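PDB 2Q82: core protein P7 from Pseudomonas phage phi12, which is a structural core protein of the phage particle, probably part of the inner polymerase-containing procapsid that handles the viral double-stranded RNA. Local coordinates for residues Gln21-Asn32 with Asn84-Gln95. Numbering follows the deposited sequence.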
# COMPACT_ATOMS: atom_id res chain seq x y z
N GLN A 21 2.03 19.96 4.50
CA GLN A 21 2.51 18.60 4.67
C GLN A 21 1.53 17.67 5.39
O GLN A 21 1.42 16.51 5.04
CB GLN A 21 3.89 18.57 5.31
CG GLN A 21 3.93 18.97 6.76
CD GLN A 21 5.28 18.71 7.39
OE1 GLN A 21 5.49 17.67 8.01
NE2 GLN A 21 6.20 19.65 7.23
N TYR A 22 0.81 18.19 6.39
CA TYR A 22 -0.33 17.46 6.93
C TYR A 22 -1.22 17.02 5.78
O TYR A 22 -1.60 15.86 5.67
CB TYR A 22 -1.17 18.34 7.87
CG TYR A 22 -0.44 18.89 9.06
CD1 TYR A 22 0.75 18.34 9.50
CD2 TYR A 22 -0.96 19.97 9.76
CE1 TYR A 22 1.40 18.85 10.60
CE2 TYR A 22 -0.32 20.48 10.85
CZ TYR A 22 0.86 19.93 11.27
OH TYR A 22 1.50 20.45 12.36
N GLU A 23 -1.58 17.98 4.94
CA GLU A 23 -2.53 17.76 3.86
C GLU A 23 -2.24 16.59 2.92
O GLU A 23 -3.15 15.97 2.37
CB GLU A 23 -2.63 18.98 2.97
CG GLU A 23 -3.35 20.18 3.50
CD GLU A 23 -3.10 21.38 2.61
OE1 GLU A 23 -2.68 21.15 1.46
OE2 GLU A 23 -3.33 22.52 3.05
N THR A 24 -0.96 16.37 2.68
CA THR A 24 -0.55 15.32 1.78
C THR A 24 0.12 14.12 2.45
O THR A 24 0.88 13.39 1.81
CB THR A 24 0.46 15.83 0.76
OG1 THR A 24 1.55 16.42 1.46
CG2 THR A 24 -0.14 16.86 -0.12
N SER A 25 -0.10 13.94 3.75
CA SER A 25 0.49 12.80 4.43
C SER A 25 -0.56 11.99 5.14
O SER A 25 -1.67 12.45 5.40
CB SER A 25 1.51 13.21 5.48
OG SER A 25 2.45 14.15 4.99
N LEU A 26 -0.18 10.78 5.50
CA LEU A 26 -1.07 9.91 6.22
C LEU A 26 -0.62 9.89 7.67
O LEU A 26 0.53 9.58 7.94
CB LEU A 26 -1.00 8.50 5.65
CG LEU A 26 -1.70 7.48 6.54
CD1 LEU A 26 -3.19 7.71 6.53
CD2 LEU A 26 -1.39 6.09 6.07
N MSE A 27 -1.50 10.24 8.61
CA MSE A 27 -1.04 10.14 9.99
C MSE A 27 -1.24 8.73 10.43
O MSE A 27 -2.23 8.08 10.14
CB MSE A 27 -1.81 10.94 11.02
CG MSE A 27 -2.47 12.18 10.62
SE MSE A 27 -1.25 13.59 10.59
CE MSE A 27 -1.04 13.35 8.72
N VAL A 28 -0.28 8.33 11.24
CA VAL A 28 -0.21 7.01 11.78
C VAL A 28 -0.13 7.04 13.28
O VAL A 28 0.75 7.67 13.86
CB VAL A 28 0.99 6.34 11.19
CG1 VAL A 28 1.38 5.18 12.02
CG2 VAL A 28 0.68 5.95 9.78
N MSE A 29 -1.03 6.31 13.91
CA MSE A 29 -1.10 6.30 15.35
C MSE A 29 -0.94 4.93 16.02
O MSE A 29 -1.74 4.03 15.77
CB MSE A 29 -2.43 6.93 15.76
CG MSE A 29 -2.77 6.82 17.22
SE MSE A 29 -4.66 7.23 17.58
CE MSE A 29 -4.55 7.01 19.52
N SER A 30 0.08 4.79 16.87
CA SER A 30 0.31 3.56 17.60
C SER A 30 -0.71 3.48 18.73
O SER A 30 -0.72 4.33 19.62
CB SER A 30 1.70 3.52 18.21
OG SER A 30 1.86 2.36 19.00
N HIS A 31 -1.53 2.44 18.71
CA HIS A 31 -2.58 2.34 19.70
C HIS A 31 -3.35 1.02 19.68
O HIS A 31 -3.75 0.54 18.62
CB HIS A 31 -3.54 3.49 19.46
CG HIS A 31 -4.77 3.46 20.31
ND1 HIS A 31 -4.76 3.84 21.65
CD2 HIS A 31 -6.05 3.15 20.03
CE1 HIS A 31 -5.98 3.75 22.13
NE2 HIS A 31 -6.79 3.33 21.17
N ASN A 32 -3.53 0.44 20.87
CA ASN A 32 -4.29 -0.80 21.03
C ASN A 32 -5.53 -0.41 21.78
O ASN A 32 -5.46 0.35 22.74
CB ASN A 32 -3.55 -1.80 21.91
CG ASN A 32 -2.42 -2.47 21.19
OD1 ASN A 32 -2.61 -3.00 20.09
ND2 ASN A 32 -1.25 -2.48 21.80
N ASN A 84 3.68 10.10 2.27
CA ASN A 84 4.40 10.48 3.47
C ASN A 84 3.65 10.02 4.70
O ASN A 84 2.45 10.13 4.78
CB ASN A 84 4.54 11.99 3.55
CG ASN A 84 5.59 12.40 4.54
OD1 ASN A 84 5.40 13.31 5.34
ND2 ASN A 84 6.72 11.71 4.49
N ILE A 85 4.40 9.51 5.67
CA ILE A 85 3.81 9.03 6.90
C ILE A 85 4.26 9.91 8.04
O ILE A 85 5.43 10.23 8.18
CB ILE A 85 4.28 7.62 7.21
CG1 ILE A 85 3.84 6.69 6.10
CG2 ILE A 85 3.77 7.17 8.56
CD1 ILE A 85 4.76 6.66 5.01
N ILE A 86 3.30 10.29 8.87
CA ILE A 86 3.60 11.12 10.00
C ILE A 86 3.16 10.35 11.22
O ILE A 86 1.99 10.01 11.35
CB ILE A 86 2.81 12.42 9.93
CG1 ILE A 86 3.35 13.32 8.82
CG2 ILE A 86 2.85 13.09 11.26
CD1 ILE A 86 2.43 14.47 8.43
N ARG A 87 4.09 10.08 12.12
CA ARG A 87 3.76 9.34 13.33
C ARG A 87 3.22 10.29 14.39
O ARG A 87 3.90 11.23 14.78
CB ARG A 87 5.00 8.65 13.84
CG ARG A 87 4.82 7.94 15.13
CD ARG A 87 6.13 7.34 15.52
NE ARG A 87 6.09 6.81 16.86
CZ ARG A 87 7.17 6.47 17.56
NH1 ARG A 87 8.37 6.60 17.03
NH2 ARG A 87 7.03 6.01 18.79
N VAL A 88 2.00 10.04 14.86
CA VAL A 88 1.44 10.93 15.85
C VAL A 88 1.30 10.39 17.25
O VAL A 88 1.00 9.22 17.49
CB VAL A 88 0.08 11.48 15.43
CG1 VAL A 88 0.22 12.24 14.14
CG2 VAL A 88 -0.93 10.36 15.29
N VAL A 89 1.51 11.30 18.19
CA VAL A 89 1.41 10.99 19.59
C VAL A 89 0.60 12.06 20.30
O VAL A 89 0.18 13.04 19.71
CB VAL A 89 2.79 10.90 20.25
CG1 VAL A 89 3.52 9.69 19.70
CG2 VAL A 89 3.58 12.18 20.00
N ASP A 90 0.42 11.83 21.59
CA ASP A 90 -0.32 12.73 22.45
C ASP A 90 -1.77 12.82 22.09
O ASP A 90 -2.40 13.85 22.31
CB ASP A 90 0.29 14.13 22.43
CG ASP A 90 1.67 14.18 23.03
OD1 ASP A 90 1.98 13.33 23.89
OD2 ASP A 90 2.45 15.07 22.65
N VAL A 91 -2.31 11.76 21.50
CA VAL A 91 -3.73 11.75 21.17
C VAL A 91 -4.37 11.41 22.50
O VAL A 91 -3.99 10.44 23.16
CB VAL A 91 -4.07 10.70 20.13
CG1 VAL A 91 -5.57 10.64 19.95
CG2 VAL A 91 -3.39 11.04 18.80
N PRO A 92 -5.38 12.18 22.91
CA PRO A 92 -6.02 11.86 24.19
C PRO A 92 -6.56 10.46 24.25
O PRO A 92 -7.31 10.08 23.38
CB PRO A 92 -7.11 12.91 24.32
CG PRO A 92 -6.75 13.95 23.42
CD PRO A 92 -5.98 13.37 22.30
N GLY A 93 -6.15 9.70 25.26
CA GLY A 93 -6.63 8.34 25.41
C GLY A 93 -5.76 7.32 24.71
O GLY A 93 -6.02 6.12 24.78
N GLN A 94 -4.72 7.78 24.03
CA GLN A 94 -3.83 6.88 23.31
C GLN A 94 -3.14 5.85 24.22
O GLN A 94 -2.62 6.20 25.27
CB GLN A 94 -2.79 7.70 22.55
CG GLN A 94 -1.83 6.88 21.70
CD GLN A 94 -0.99 7.77 20.80
OE1 GLN A 94 -1.02 9.00 20.92
NE2 GLN A 94 -0.23 7.16 19.90
N GLN A 95 -3.17 4.59 23.80
CA GLN A 95 -2.52 3.48 24.53
C GLN A 95 -1.61 2.80 23.53
O GLN A 95 -1.98 1.80 22.92
CB GLN A 95 -3.53 2.45 24.99
CG GLN A 95 -4.65 3.03 25.76
CD GLN A 95 -5.50 1.96 26.37
OE1 GLN A 95 -6.23 1.25 25.67
NE2 GLN A 95 -5.42 1.82 27.68
O HOH W 1 3.02 12.25 0.52
O HOH W 2 2.04 6.66 17.45
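The H31 ring meets the 84-95 segment at its edge: Q95 N lies in the ring plane and donates to H31 ND1 at 2.8 Å. The CA of Q94 and the O of G93 approach the same ring obliquely. On the ring's other nitrogen, NE2 bonds to D34 O. The Y22 ring also takes its neighbour at the edge, where I86 CD1 lies near the ring plane. The Y22 hydroxyl hydrogen-bonds to D118 OD2 on helix 112-127.

Between these rings, 25-30, the middle strand of a five-stranded parallel sheet in an alpha/beta fold (strand order 2-3-1-4-5), pairs with its neighbour 84-89. Four backbone bonds alternate between L26, V28 and N84, I86, V88. Strand 59-63 flanks 25-30 on its other side, and 109-111 flanks 84-89.

One face of the pair carries M27, M29, I86 and V88, all buried. The selenomethionine M27 bends at chi2 and chi3, which lays CE against I86 CD1 at 3.7 Å. I86 CD1 also presses on S25 CB at 3.3 Å, tighter than usual carbon packing. On the opposite face, V28 CG2 meets I85 CG2 at 3.5 Å.

Past the strands, V91 to Q94 form a type II turn. M29 has CG anti to its N (chi1 171°) and runs on extended, so that CE reaches Q94 CG at 3.5 Å. The Q94 amide bridges three backbone groups: OE1 accepts from V91 N in the carbonyl plane, while NE2 gives S30 O a 2.9 Å bond and V88 O a weak one. A water accepts from S30 N, with its oxygen 2.8 Å from that N, and donates to V88 O.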